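Local coordinates for activator of Hsp90 ATPase homologue 1/2-like C-terminal domain-containing protein (PDB 1XFS) that is of unknown function but belongs to the AHA1 family, whose Bet v 1-like fold is consistent with binding of a partner protein or a small ligand, at residues E9-L14 with T130-H135; K15-V20 with Q121-G126; I46-V51 with E58-M63; S74-E79 with K94-A99; L86-A91 with A116-Q121. One frame throughout, in Å; residues are numbered along the deposited sequence.

How the contacts relate
Contacts 1, 3 and 5 are antiparallel strand pairings in one seven-stranded sheet. Contact 5 sits near the centre of the chain and is buried, while contacts 1 and 3 lie at the two outer strands, on opposite sides of that centre. Contact 2 continues strand 11-18 of contact 1 to its far end, where loops meet with water between them and no direct hydrogen bond. Contact 4 is buried too, but joins a sheet strand to a loop through sulfur, methyl and ring packing. Contacts 1 and 4 share the Asp11-Arg97 salt bridges across the subunits, whereas contact 5 only packs there. Contacts 3 and 5 meet where the Phe59 and Trp88 rings touch.

Contact 1: E9-L14 with T130-H135; sequences ELDLML and TACAMH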
# COMPACT_ATOMS: atom_id res chain seq x y z
N GLU A 9 -15.65 12.28 -5.47
CA GLU A 9 -16.05 12.30 -4.07
C GLU A 9 -14.89 12.08 -3.11
O GLU A 9 -14.91 12.57 -1.98
CB GLU A 9 -17.13 11.25 -3.82
CG GLU A 9 -18.46 11.58 -4.47
CD GLU A 9 -19.17 12.72 -3.77
OE1 GLU A 9 -19.90 13.47 -4.43
OE2 GLU A 9 -18.99 12.85 -2.54
N LEU A 10 -13.86 11.38 -3.57
CA LEU A 10 -12.72 11.07 -2.71
C LEU A 10 -11.36 11.57 -3.17
O LEU A 10 -10.42 11.59 -2.38
CB LEU A 10 -12.62 9.55 -2.54
CG LEU A 10 -13.92 8.83 -2.15
CD1 LEU A 10 -13.73 7.32 -2.24
CD2 LEU A 10 -14.32 9.26 -0.75
N ASP A 11 -11.25 11.97 -4.43
CA ASP A 11 -9.95 12.40 -4.96
C ASP A 11 -9.83 13.85 -5.36
O ASP A 11 -10.80 14.49 -5.78
CB ASP A 11 -9.58 11.52 -6.16
CG ASP A 11 -9.71 10.04 -5.87
OD1 ASP A 11 -9.40 9.65 -4.72
OD2 ASP A 11 -10.11 9.29 -6.77
N LEU A 12 -8.61 14.37 -5.24
CA LEU A 12 -8.31 15.74 -5.64
C LEU A 12 -7.18 15.63 -6.66
O LEU A 12 -6.21 14.90 -6.44
CB LEU A 12 -7.88 16.58 -4.44
CG LEU A 12 -8.97 16.82 -3.38
CD1 LEU A 12 -8.38 17.62 -2.22
CD2 LEU A 12 -10.15 17.57 -4.00
N MSE A 13 -7.32 16.33 -7.78
CA MSE A 13 -6.30 16.27 -8.82
C MSE A 13 -5.70 17.63 -9.17
O MSE A 13 -6.34 18.67 -8.98
CB MSE A 13 -6.88 15.63 -10.09
CG MSE A 13 -5.85 15.34 -11.18
SE MSE A 13 -6.58 14.46 -12.74
CE MSE A 13 -6.86 16.01 -13.85
N LEU A 14 -4.47 17.61 -9.68
CA LEU A 14 -3.77 18.82 -10.07
C LEU A 14 -2.92 18.52 -11.31
O LEU A 14 -2.13 17.58 -11.30
CB LEU A 14 -2.87 19.31 -8.93
CG LEU A 14 -2.07 20.60 -9.14
CD1 LEU A 14 -3.02 21.77 -9.37
CD2 LEU A 14 -1.20 20.85 -7.92
N THR A 130 0.98 15.39 -13.43
CA THR A 130 -0.36 15.18 -12.94
C THR A 130 -0.27 14.56 -11.55
O THR A 130 0.39 13.54 -11.36
CB THR A 130 -1.15 14.25 -13.90
OG1 THR A 130 -1.22 14.85 -15.20
CG2 THR A 130 -2.56 14.01 -13.39
N ALA A 131 -0.90 15.20 -10.57
CA ALA A 131 -0.87 14.69 -9.19
C ALA A 131 -2.29 14.47 -8.68
O ALA A 131 -3.15 15.35 -8.79
CB ALA A 131 -0.14 15.68 -8.28
N CYS A 132 -2.54 13.29 -8.12
CA CYS A 132 -3.85 12.96 -7.58
C CYS A 132 -3.67 12.49 -6.15
O CYS A 132 -2.82 11.65 -5.86
CB CYS A 132 -4.52 11.84 -8.40
SG CYS A 132 -6.12 11.27 -7.73
N ALA A 133 -4.47 13.07 -5.25
CA ALA A 133 -4.43 12.69 -3.84
C ALA A 133 -5.71 11.92 -3.58
O ALA A 133 -6.81 12.46 -3.74
CB ALA A 133 -4.35 13.94 -2.96
N MSE A 134 -5.56 10.66 -3.19
CA MSE A 134 -6.69 9.77 -2.92
C MSE A 134 -7.01 9.74 -1.43
O MSE A 134 -6.11 9.56 -0.61
CB MSE A 134 -6.37 8.35 -3.40
CG MSE A 134 -5.98 8.24 -4.85
SE MSE A 134 -5.41 6.42 -5.24
CE MSE A 134 -7.12 5.64 -5.46
N HIS A 135 -8.28 9.91 -1.09
CA HIS A 135 -8.70 9.90 0.30
C HIS A 135 -9.63 8.73 0.58
O HIS A 135 -10.13 8.10 -0.35
CB HIS A 135 -9.40 11.21 0.65
CG HIS A 135 -8.58 12.41 0.33
ND1 HIS A 135 -8.58 13.00 -0.92
CD2 HIS A 135 -7.67 13.10 1.07
CE1 HIS A 135 -7.71 13.99 -0.93
NE2 HIS A 135 -7.14 14.07 0.26
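Leu10 O is gripped twice by His135. His135 ND1 donates to Leu10 O at 2.7 Å with the oxygen lying in the ring plane, and His135 N reaches the same oxygen from the other face of the carbonyl plane at 3.0 Å. The ND1 bond and that of NE2 to His144 of helix 138-145 together hold the ring's rotation, with its edge against the chain at Leu10. CG lies beside its own backbone N (chi1 -54°), which lets both donors of one residue converge on a single oxygen. Leu12 CD1 lies 3.9 Å from His135 CE1. Beyond this end the strands pair regularly: Leu12 with Ala133 and Leu14 with Ala131 are hydrogen-bonded pairs, the bond from Ala133 N to Leu12 O measuring 2.8 Å. On the face of Asp11 and Met13, the Asp11 carboxylate runs alongside Met134, with OD1 3.6 Å from Met134 CB, while Asp11 CB touches Cys132 SG at 3.8 Å. Arg97 of the second subunit forms a salt bridge with Asp11 and also bonds His135 O, so this strand end belongs to the dimer interface. On the other face, Leu12 and Ala133 pack on Phe149, and Leu14 and Ala131 on Trp153, both of helix 149-167.

Contact 2: K15-V20 with Q121-G126; sequences KRELAV and QPTSSG
Gly126 packs its backbone closely against the chain at Leu18 and Val20, whereas Glu17 and Thr123 meet only loosely at the solvent side. Gly126 CA comes within 3.3 Å of Leu18 O in a CA-H...O contact, and Gly126 C is 3.2 Å from Val20 O. Being a glycine, it puts no side chain between the two backbones. The strand end opposite is bent by an inverse gamma turn centred on Ala19. Thr123 holds the loop in shape: its OG1 sits between the backbone N and the carbonyl carbon (chi1 62°) and accepts from Gly126 N at 2.8 Å, an ST motif. That torsion leaves the methyl beside the backbone N, turned across to Glu17: Thr123 CG2 is 4.0 Å from Glu17 OE2, a slight touch; the Glu17 carboxylate makes its salt bridge with Arg128. On the solvent side a water bridges the segments, 2.8 Å from Ser125 OG and weakly bonded to Leu18 O. Strand 127-134 runs between the two strands that end here, pairing with Leu18 through Thr127 and with Gln121 through Arg128. Helix 149-167 covers Leu18 and Val20, and its Glu161 accepts from Ala19 N.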
# COMPACT_ATOMS: atom_id res chain seq x y z
N LYS A 15 -3.09 19.31 -12.36
CA LYS A 15 -2.31 19.10 -13.58
C LYS A 15 -1.50 20.35 -13.90
O LYS A 15 -2.02 21.46 -13.88
CB LYS A 15 -3.22 18.76 -14.77
CG LYS A 15 -2.46 18.32 -16.02
CD LYS A 15 -3.39 17.96 -17.17
CE LYS A 15 -4.08 19.19 -17.74
NZ LYS A 15 -3.09 20.15 -18.30
N ARG A 16 -0.21 20.17 -14.20
CA ARG A 16 0.66 21.29 -14.51
C ARG A 16 1.64 20.96 -15.63
O ARG A 16 1.93 19.79 -15.89
CB ARG A 16 1.44 21.70 -13.26
CG ARG A 16 0.58 22.31 -12.15
CD ARG A 16 0.22 23.76 -12.47
NE ARG A 16 1.42 24.59 -12.44
CZ ARG A 16 1.96 25.08 -11.33
NH1 ARG A 16 1.41 24.82 -10.15
NH2 ARG A 16 3.07 25.80 -11.39
N GLU A 17 2.13 21.99 -16.31
CA GLU A 17 3.10 21.80 -17.39
C GLU A 17 4.40 22.47 -16.95
O GLU A 17 4.41 23.67 -16.67
CB GLU A 17 2.59 22.46 -18.68
CG GLU A 17 1.26 21.94 -19.18
CD GLU A 17 1.35 20.54 -19.77
OE1 GLU A 17 0.29 19.97 -20.11
OE2 GLU A 17 2.47 20.01 -19.90
N LEU A 18 5.48 21.70 -16.87
CA LEU A 18 6.77 22.25 -16.47
C LEU A 18 7.73 22.26 -17.65
O LEU A 18 7.84 21.28 -18.38
CB LEU A 18 7.39 21.43 -15.34
CG LEU A 18 6.67 21.40 -13.98
CD1 LEU A 18 5.48 20.47 -14.06
CD2 LEU A 18 7.64 20.92 -12.91
N ALA A 19 8.43 23.38 -17.83
CA ALA A 19 9.38 23.52 -18.93
C ALA A 19 10.73 22.93 -18.54
O ALA A 19 11.76 23.60 -18.58
CB ALA A 19 9.53 24.99 -19.30
N VAL A 20 10.69 21.66 -18.16
CA VAL A 20 11.87 20.92 -17.74
C VAL A 20 11.71 19.49 -18.24
O VAL A 20 10.60 18.96 -18.29
CB VAL A 20 11.97 20.91 -16.19
CG1 VAL A 20 13.08 19.99 -15.73
CG2 VAL A 20 12.21 22.33 -15.69
N GLN A 121 4.63 12.80 -18.05
CA GLN A 121 4.57 12.53 -19.47
C GLN A 121 5.41 13.57 -20.18
O GLN A 121 5.18 14.77 -20.04
CB GLN A 121 3.11 12.60 -19.94
CG GLN A 121 2.90 12.26 -21.41
CD GLN A 121 1.43 12.28 -21.80
OE1 GLN A 121 0.64 11.48 -21.30
NE2 GLN A 121 1.06 13.20 -22.68
N PRO A 122 6.42 13.13 -20.94
CA PRO A 122 7.24 14.12 -21.64
C PRO A 122 6.44 14.81 -22.74
O PRO A 122 5.58 14.20 -23.36
CB PRO A 122 8.41 13.29 -22.17
CG PRO A 122 7.81 11.93 -22.38
CD PRO A 122 6.93 11.76 -21.16
N THR A 123 6.72 16.09 -22.95
CA THR A 123 6.05 16.88 -23.98
C THR A 123 7.13 17.50 -24.86
O THR A 123 8.32 17.33 -24.61
CB THR A 123 5.21 18.02 -23.38
OG1 THR A 123 6.07 18.93 -22.68
CG2 THR A 123 4.16 17.47 -22.43
N SER A 124 6.71 18.25 -25.88
CA SER A 124 7.68 18.87 -26.77
C SER A 124 8.49 19.98 -26.10
O SER A 124 9.60 20.28 -26.52
CB SER A 124 6.98 19.42 -28.02
OG SER A 124 5.98 20.36 -27.67
N SER A 125 7.95 20.57 -25.04
CA SER A 125 8.64 21.65 -24.35
C SER A 125 9.07 21.31 -22.92
O SER A 125 9.80 22.08 -22.29
CB SER A 125 7.76 22.90 -24.32
OG SER A 125 6.53 22.64 -23.67
N GLY A 126 8.62 20.17 -22.40
CA GLY A 126 9.00 19.81 -21.05
C GLY A 126 8.35 18.55 -20.53
O GLY A 126 8.48 17.48 -21.13
O HOH W 1 6.57 22.67 -20.92

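Contact 3: I46-V51 with E58-M63; sequences ISDCRV and EFYTVM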
# COMPACT_ATOMS: atom_id res chain seq x y z
N ILE A 46 11.53 21.87 5.24
CA ILE A 46 11.78 20.47 5.58
C ILE A 46 13.04 20.36 6.42
O ILE A 46 14.12 20.76 5.99
CB ILE A 46 11.94 19.61 4.32
CG1 ILE A 46 10.64 19.65 3.51
CG2 ILE A 46 12.29 18.18 4.71
CD1 ILE A 46 10.68 18.81 2.26
N SER A 47 12.89 19.80 7.62
CA SER A 47 14.00 19.63 8.56
C SER A 47 14.75 18.33 8.34
O SER A 47 15.89 18.18 8.80
CB SER A 47 13.47 19.67 9.99
OG SER A 47 12.66 20.82 10.20
N ASP A 48 14.12 17.39 7.65
CA ASP A 48 14.75 16.11 7.38
C ASP A 48 13.93 15.38 6.31
O ASP A 48 12.72 15.56 6.20
CB ASP A 48 14.80 15.26 8.65
CG ASP A 48 15.83 14.14 8.57
OD1 ASP A 48 15.92 13.34 9.52
OD2 ASP A 48 16.57 14.07 7.57
N CYS A 49 14.61 14.56 5.53
CA CYS A 49 13.96 13.80 4.48
C CYS A 49 14.78 12.55 4.17
O CYS A 49 15.97 12.65 3.83
CB CYS A 49 13.80 14.65 3.21
SG CYS A 49 13.04 13.75 1.83
N ARG A 50 14.15 11.39 4.30
CA ARG A 50 14.79 10.11 4.04
C ARG A 50 13.95 9.39 2.98
O ARG A 50 12.72 9.33 3.09
CB ARG A 50 14.83 9.25 5.31
CG ARG A 50 15.67 9.82 6.44
CD ARG A 50 17.16 9.64 6.18
NE ARG A 50 17.53 8.22 6.09
CZ ARG A 50 18.77 7.79 5.88
NH1 ARG A 50 19.76 8.65 5.74
NH2 ARG A 50 19.01 6.48 5.81
N VAL A 51 14.61 8.86 1.96
CA VAL A 51 13.93 8.16 0.88
C VAL A 51 14.58 6.83 0.52
O VAL A 51 15.78 6.77 0.25
CB VAL A 51 13.90 9.04 -0.41
CG1 VAL A 51 13.48 8.20 -1.61
CG2 VAL A 51 12.94 10.21 -0.22
N GLU A 58 10.54 3.22 2.77
CA GLU A 58 10.07 4.34 3.56
C GLU A 58 10.29 5.71 2.92
O GLU A 58 11.30 5.96 2.27
CB GLU A 58 10.73 4.31 4.95
CG GLU A 58 10.36 5.47 5.86
CD GLU A 58 10.91 5.27 7.27
OE1 GLU A 58 12.12 4.99 7.40
OE2 GLU A 58 10.14 5.42 8.23
N PHE A 59 9.30 6.58 3.08
CA PHE A 59 9.35 7.95 2.60
C PHE A 59 9.12 8.74 3.90
O PHE A 59 7.99 8.87 4.36
CB PHE A 59 8.22 8.22 1.59
CG PHE A 59 8.28 9.58 0.96
CD1 PHE A 59 7.21 10.07 0.21
CD2 PHE A 59 9.40 10.40 1.13
CE1 PHE A 59 7.25 11.34 -0.37
CE2 PHE A 59 9.45 11.68 0.56
CZ PHE A 59 8.37 12.15 -0.19
N TYR A 60 10.21 9.22 4.49
CA TYR A 60 10.18 9.96 5.76
C TYR A 60 10.54 11.43 5.58
O TYR A 60 11.51 11.76 4.91
CB TYR A 60 11.16 9.32 6.76
CG TYR A 60 11.39 10.10 8.05
CD1 TYR A 60 10.48 10.04 9.10
CD2 TYR A 60 12.54 10.87 8.22
CE1 TYR A 60 10.72 10.74 10.31
CE2 TYR A 60 12.78 11.58 9.41
CZ TYR A 60 11.87 11.50 10.45
OH TYR A 60 12.12 12.20 11.61
N THR A 61 9.74 12.30 6.18
CA THR A 61 10.02 13.72 6.09
C THR A 61 9.62 14.41 7.39
O THR A 61 8.72 13.96 8.09
CB THR A 61 9.24 14.37 4.92
OG1 THR A 61 7.83 14.19 5.13
CG2 THR A 61 9.63 13.74 3.60
N VAL A 62 10.32 15.49 7.72
CA VAL A 62 9.99 16.25 8.92
C VAL A 62 9.68 17.65 8.44
O VAL A 62 10.55 18.36 7.93
CB VAL A 62 11.16 16.32 9.92
CG1 VAL A 62 10.76 17.19 11.11
CG2 VAL A 62 11.52 14.92 10.39
N MSE A 63 8.41 18.04 8.58
CA MSE A 63 7.95 19.35 8.16
C MSE A 63 7.94 20.33 9.32
O MSE A 63 7.58 19.97 10.44
CB MSE A 63 6.55 19.24 7.57
CG MSE A 63 6.46 18.42 6.30
SE MSE A 63 4.64 18.07 5.80
CE MSE A 63 4.09 19.88 5.38
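Val51 and Phe59 run alongside each other off one face of the beta hairpin formed by strands 45-51 and 58-64, the outer edge of the Bet v 1-like sheet within this chain. Val51 CG2 rests 3.8 Å from Phe59 CD2, approaching the ring obliquely, while Cys49 SG lies farther off, at the ring edge. The ring reaches across because CG is anti to the backbone N (chi1 -175°). Farther along the same face, Cys49 SG touches the methyl CG2 of Thr61 at 3.8 Å. Pro32 and Leu35 of helix 32-35 cover Cys49 and Val51, and Phe59 meets the rings of Phe39, Phe77 and Trp88, the last edge-to-face, so this face looks into the core.

The other face carries Asp48, Arg50, Tyr60 and Val62. Tyr60 runs across its partner Arg50 and reaches the diagonal Asp48. Tyr60 CD2 meets the aliphatic CG of Arg50 at 3.8 Å, after which the arginine chain bends and leads its guanidinium away. At the ring edge, Asp48 presents its carboxylate almost perpendicular to the ring, the planes 89° apart. Val62 spreads its two methyls over neighbouring residues, CG1 against Ser47 CB and CG2 against Asp48 CB.

Hydrogen bonds between Arg50 and Tyr60 join the strands in both directions, and Ser47 N donates to Val62 O at the corner of the chain. The carboxylate oxygen Asp48 OD1 lies in the plane of the Tyr60 ring, 3.6 Å from CE2.

Contact 4: S74-E79 with K94-A99; sequences SGCFLE and KNYRPA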
# COMPACT_ATOMS: atom_id res chain seq x y z
N SER A 74 5.63 9.91 8.00
CA SER A 74 6.15 8.62 7.58
C SER A 74 5.21 7.97 6.58
O SER A 74 4.02 7.81 6.85
CB SER A 74 6.33 7.70 8.79
OG SER A 74 6.87 6.45 8.42
N GLY A 75 5.74 7.63 5.41
CA GLY A 75 4.92 7.02 4.38
C GLY A 75 5.63 5.83 3.76
O GLY A 75 6.74 5.48 4.17
N CYS A 76 5.00 5.23 2.76
CA CYS A 76 5.55 4.05 2.09
C CYS A 76 5.36 4.15 0.58
O CYS A 76 4.28 4.50 0.11
CB CYS A 76 4.81 2.81 2.62
SG CYS A 76 5.42 1.22 2.04
N PHE A 77 6.40 3.84 -0.19
CA PHE A 77 6.27 3.86 -1.65
C PHE A 77 5.52 2.59 -2.08
O PHE A 77 5.72 1.52 -1.52
CB PHE A 77 7.64 3.92 -2.32
CG PHE A 77 8.31 5.26 -2.21
CD1 PHE A 77 7.79 6.37 -2.89
CD2 PHE A 77 9.42 5.43 -1.40
CE1 PHE A 77 8.38 7.64 -2.74
CE2 PHE A 77 10.02 6.70 -1.25
CZ PHE A 77 9.49 7.79 -1.92
N LEU A 78 4.64 2.73 -3.06
CA LEU A 78 3.86 1.59 -3.55
C LEU A 78 4.22 1.21 -4.98
O LEU A 78 4.15 0.05 -5.36
CB LEU A 78 2.38 1.90 -3.47
CG LEU A 78 1.87 2.28 -2.08
CD1 LEU A 78 0.39 2.64 -2.16
CD2 LEU A 78 2.06 1.10 -1.11
N GLU A 79 4.58 2.21 -5.78
CA GLU A 79 4.97 1.98 -7.15
C GLU A 79 6.05 2.99 -7.53
O GLU A 79 5.94 4.17 -7.21
CB GLU A 79 3.79 2.12 -8.12
CG GLU A 79 4.21 1.93 -9.58
CD GLU A 79 3.09 2.13 -10.58
OE1 GLU A 79 3.40 2.46 -11.75
OE2 GLU A 79 1.90 1.95 -10.23
N LYS A 94 7.09 2.02 6.54
CA LYS A 94 8.11 1.11 6.02
C LYS A 94 7.68 -0.36 5.98
O LYS A 94 7.02 -0.86 6.90
CB LYS A 94 9.40 1.24 6.85
CG LYS A 94 10.55 0.36 6.37
CD LYS A 94 11.80 0.58 7.21
CE LYS A 94 12.96 -0.29 6.73
NZ LYS A 94 14.17 -0.14 7.59
N ASN A 95 8.06 -1.04 4.90
CA ASN A 95 7.77 -2.45 4.69
C ASN A 95 6.27 -2.77 4.62
O ASN A 95 5.85 -3.89 4.89
CB ASN A 95 8.44 -3.29 5.79
CG ASN A 95 9.96 -3.26 5.70
OD1 ASN A 95 10.65 -3.32 6.72
ND2 ASN A 95 10.49 -3.18 4.49
N TYR A 96 5.48 -1.76 4.24
CA TYR A 96 4.02 -1.90 4.09
C TYR A 96 3.24 -2.09 5.38
O TYR A 96 2.11 -2.58 5.37
CB TYR A 96 3.69 -3.08 3.17
CG TYR A 96 4.28 -3.04 1.78
CD1 TYR A 96 3.96 -2.01 0.89
CD2 TYR A 96 5.10 -4.07 1.32
CE1 TYR A 96 4.44 -2.02 -0.43
CE2 TYR A 96 5.57 -4.10 0.01
CZ TYR A 96 5.23 -3.07 -0.86
OH TYR A 96 5.68 -3.10 -2.16
N ARG A 97 3.83 -1.70 6.51
CA ARG A 97 3.16 -1.83 7.80
C ARG A 97 2.02 -0.82 7.93
O ARG A 97 2.18 0.34 7.56
CB ARG A 97 4.15 -1.58 8.93
CG ARG A 97 3.55 -1.68 10.33
CD ARG A 97 4.61 -1.45 11.40
NE ARG A 97 5.69 -2.44 11.34
CZ ARG A 97 5.52 -3.73 11.60
NH1 ARG A 97 6.55 -4.57 11.53
NH2 ARG A 97 4.33 -4.20 11.94
N PRO A 98 0.85 -1.24 8.44
CA PRO A 98 -0.24 -0.27 8.58
C PRO A 98 0.23 0.86 9.50
O PRO A 98 0.92 0.61 10.50
CB PRO A 98 -1.35 -1.10 9.23
CG PRO A 98 -1.13 -2.46 8.59
CD PRO A 98 0.38 -2.62 8.66
N ALA A 99 -0.12 2.09 9.16
CA ALA A 99 0.29 3.25 9.96
C ALA A 99 -0.45 3.32 11.29
O ALA A 99 -1.55 2.79 11.45
CB ALA A 99 0.04 4.53 9.16
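Cys76 SG and the Tyr96 ring make a sulfur-aromatic contact between strand 70-81 of the Bet v 1-like sheet and the turn joining the short strands 92-93 and 97-98. Cys76 SG stands 4.6 Å from the Tyr96 ring centroid and 47° off its normal, an oblique approach that leaves it 3.7 Å from Tyr96 CD1. It is equally near the backbone, with Cys76 SG 3.7 Å from Tyr96 N, and so touches both ring and main chain. SG is placed there by standing anti to its own backbone N (chi1 -175°), from a beta carbon directed toward the turn.

Leu78 supplies the second part of the first shell, its side chain running across that of Tyr96. Phe77 O approaches obliquely, on the sulfur's side of the ring, 3.9 Å from Tyr96 CE1. No hydrogen bond joins the two segments, and the contact rests on sulfur, methyl and ring carbons.

The next shell sets these groups in place. Cys76 and Leu78 are held by backbone bonds to Thr89 and Ile87 of the adjoining strand, and Leu78 and Glu79 both face Ile87 in a classic beta bulge. Tyr96 also packs on Pro55. The second subunit closes over the site: its Leu78 packs on Tyr96, its Tyr96 packs on Leu78, and its Thr115 bonds Tyr96 O. Within the chain, the methyl Leu78 CD2 comes to the ring edge, in the ring plane, 4.0 Å from Tyr96 CE1.

Contact 5: L86-A91 with A116-Q121; sequences LIWTSA and AVIELQ
Strands 85-89 and 115-122 pair antiparallel in the middle of the seven-stranded sheet, and Trp88 lies across this pairing. Its indole is turned over the neighbouring strand, with Ala116 CB 3.4 Å above the ring plane and 3.8 Å from the centroid of the five-membered ring, a CH-pi contact over the face. A chi1 of 64° swings the Trp88 indole back across the backbone, which carries the six-membered ring on toward Ile118. There Trp88 CH2 meets Ile118 CG1 at 3.5 Å, and CZ3 is as near. On the reverse face, Ile87 and Val117 lie side by side, Ile87 CG1 touching Val117 CG2 at 3.9 Å. The backbone is held by two hydrogen-bonded pairs, Leu86 with Ile118 and Trp88 with Ala116; the bond from Ile118 N to Leu86 O is 2.8 Å. At the strand end, Thr89 OG1 accepts from Ala91 N in an ST turn. The face of Leu86, Trp88 and Ile118 looks inward, where Leu86 packs on Trp26 and Ile118 on Leu29 of helix 22-30. Ile87 packs instead on Tyr96 of the second subunit, while strands 70-81 and 127-134 flank the pair.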
# COMPACT_ATOMS: atom_id res chain seq x y z
N LEU A 86 4.94 7.59 -9.83
CA LEU A 86 5.39 7.46 -8.46
C LEU A 86 4.15 7.45 -7.58
O LEU A 86 3.30 8.33 -7.69
CB LEU A 86 6.29 8.63 -8.07
CG LEU A 86 6.93 8.53 -6.69
CD1 LEU A 86 7.86 7.31 -6.62
CD2 LEU A 86 7.73 9.80 -6.43
N ILE A 87 4.04 6.45 -6.72
CA ILE A 87 2.90 6.36 -5.82
C ILE A 87 3.38 6.10 -4.42
O ILE A 87 4.18 5.19 -4.20
CB ILE A 87 1.94 5.20 -6.21
CG1 ILE A 87 1.40 5.40 -7.64
CG2 ILE A 87 0.77 5.14 -5.20
CD1 ILE A 87 0.39 4.33 -8.08
N TRP A 88 2.93 6.91 -3.47
CA TRP A 88 3.30 6.69 -2.07
C TRP A 88 2.04 6.89 -1.23
O TRP A 88 1.09 7.53 -1.68
CB TRP A 88 4.42 7.65 -1.62
CG TRP A 88 4.07 9.10 -1.63
CD1 TRP A 88 3.44 9.80 -0.63
CD2 TRP A 88 4.33 10.04 -2.67
NE1 TRP A 88 3.30 11.11 -0.99
CE2 TRP A 88 3.83 11.29 -2.24
CE3 TRP A 88 4.94 9.95 -3.93
CZ2 TRP A 88 3.92 12.44 -3.03
CZ3 TRP A 88 5.02 11.09 -4.71
CH2 TRP A 88 4.52 12.32 -4.26
N THR A 89 2.02 6.31 -0.04
CA THR A 89 0.86 6.44 0.81
C THR A 89 1.24 6.71 2.25
O THR A 89 2.32 6.33 2.69
CB THR A 89 0.00 5.14 0.77
OG1 THR A 89 -1.19 5.33 1.55
CG2 THR A 89 0.78 3.94 1.33
N SER A 90 0.37 7.40 2.98
CA SER A 90 0.63 7.66 4.39
C SER A 90 -0.18 6.68 5.23
O SER A 90 -0.13 6.72 6.45
CB SER A 90 0.32 9.12 4.76
OG SER A 90 -1.03 9.45 4.53
N ALA A 91 -0.92 5.80 4.56
CA ALA A 91 -1.75 4.80 5.25
C ALA A 91 -0.85 3.64 5.69
O ALA A 91 -1.23 2.83 6.54
CB ALA A 91 -2.84 4.28 4.32
N ALA A 116 -0.88 9.28 -2.77
CA ALA A 116 -0.56 10.21 -3.83
C ALA A 116 -0.10 9.45 -5.06
O ALA A 116 0.72 8.54 -4.96
CB ALA A 116 0.53 11.16 -3.37
N VAL A 117 -0.65 9.81 -6.21
CA VAL A 117 -0.26 9.19 -7.45
C VAL A 117 0.26 10.33 -8.31
O VAL A 117 -0.45 11.30 -8.57
CB VAL A 117 -1.44 8.50 -8.15
CG1 VAL A 117 -1.00 7.98 -9.52
CG2 VAL A 117 -1.96 7.35 -7.30
N ILE A 118 1.52 10.22 -8.72
CA ILE A 118 2.14 11.25 -9.54
C ILE A 118 2.47 10.64 -10.89
O ILE A 118 3.18 9.64 -10.96
CB ILE A 118 3.45 11.75 -8.90
CG1 ILE A 118 3.19 12.29 -7.50
CG2 ILE A 118 4.08 12.81 -9.79
CD1 ILE A 118 2.12 13.36 -7.42
N GLU A 119 1.94 11.22 -11.96
CA GLU A 119 2.21 10.70 -13.29
C GLU A 119 2.93 11.75 -14.13
O GLU A 119 2.57 12.92 -14.11
CB GLU A 119 0.91 10.28 -13.98
CG GLU A 119 0.23 9.10 -13.32
CD GLU A 119 -0.95 8.58 -14.11
OE1 GLU A 119 -1.53 7.55 -13.71
OE2 GLU A 119 -1.31 9.21 -15.13
N LEU A 120 3.95 11.31 -14.87
CA LEU A 120 4.72 12.23 -15.71
C LEU A 120 4.62 11.81 -17.17
O LEU A 120 4.55 10.62 -17.49
CB LEU A 120 6.19 12.23 -15.30
CG LEU A 120 6.55 12.60 -13.87
CD1 LEU A 120 8.05 12.48 -13.70
CD2 LEU A 120 6.08 14.01 -13.56
N GLN A 121 4.63 12.80 -18.05
CA GLN A 121 4.57 12.53 -19.47
C GLN A 121 5.41 13.57 -20.18
O GLN A 121 5.18 14.77 -20.04
CB GLN A 121 3.11 12.60 -19.94
CG GLN A 121 2.90 12.26 -21.41
CD GLN A 121 1.43 12.28 -21.80
OE1 GLN A 121 0.64 11.48 -21.30
NE2 GLN A 121 1.06 13.20 -22.68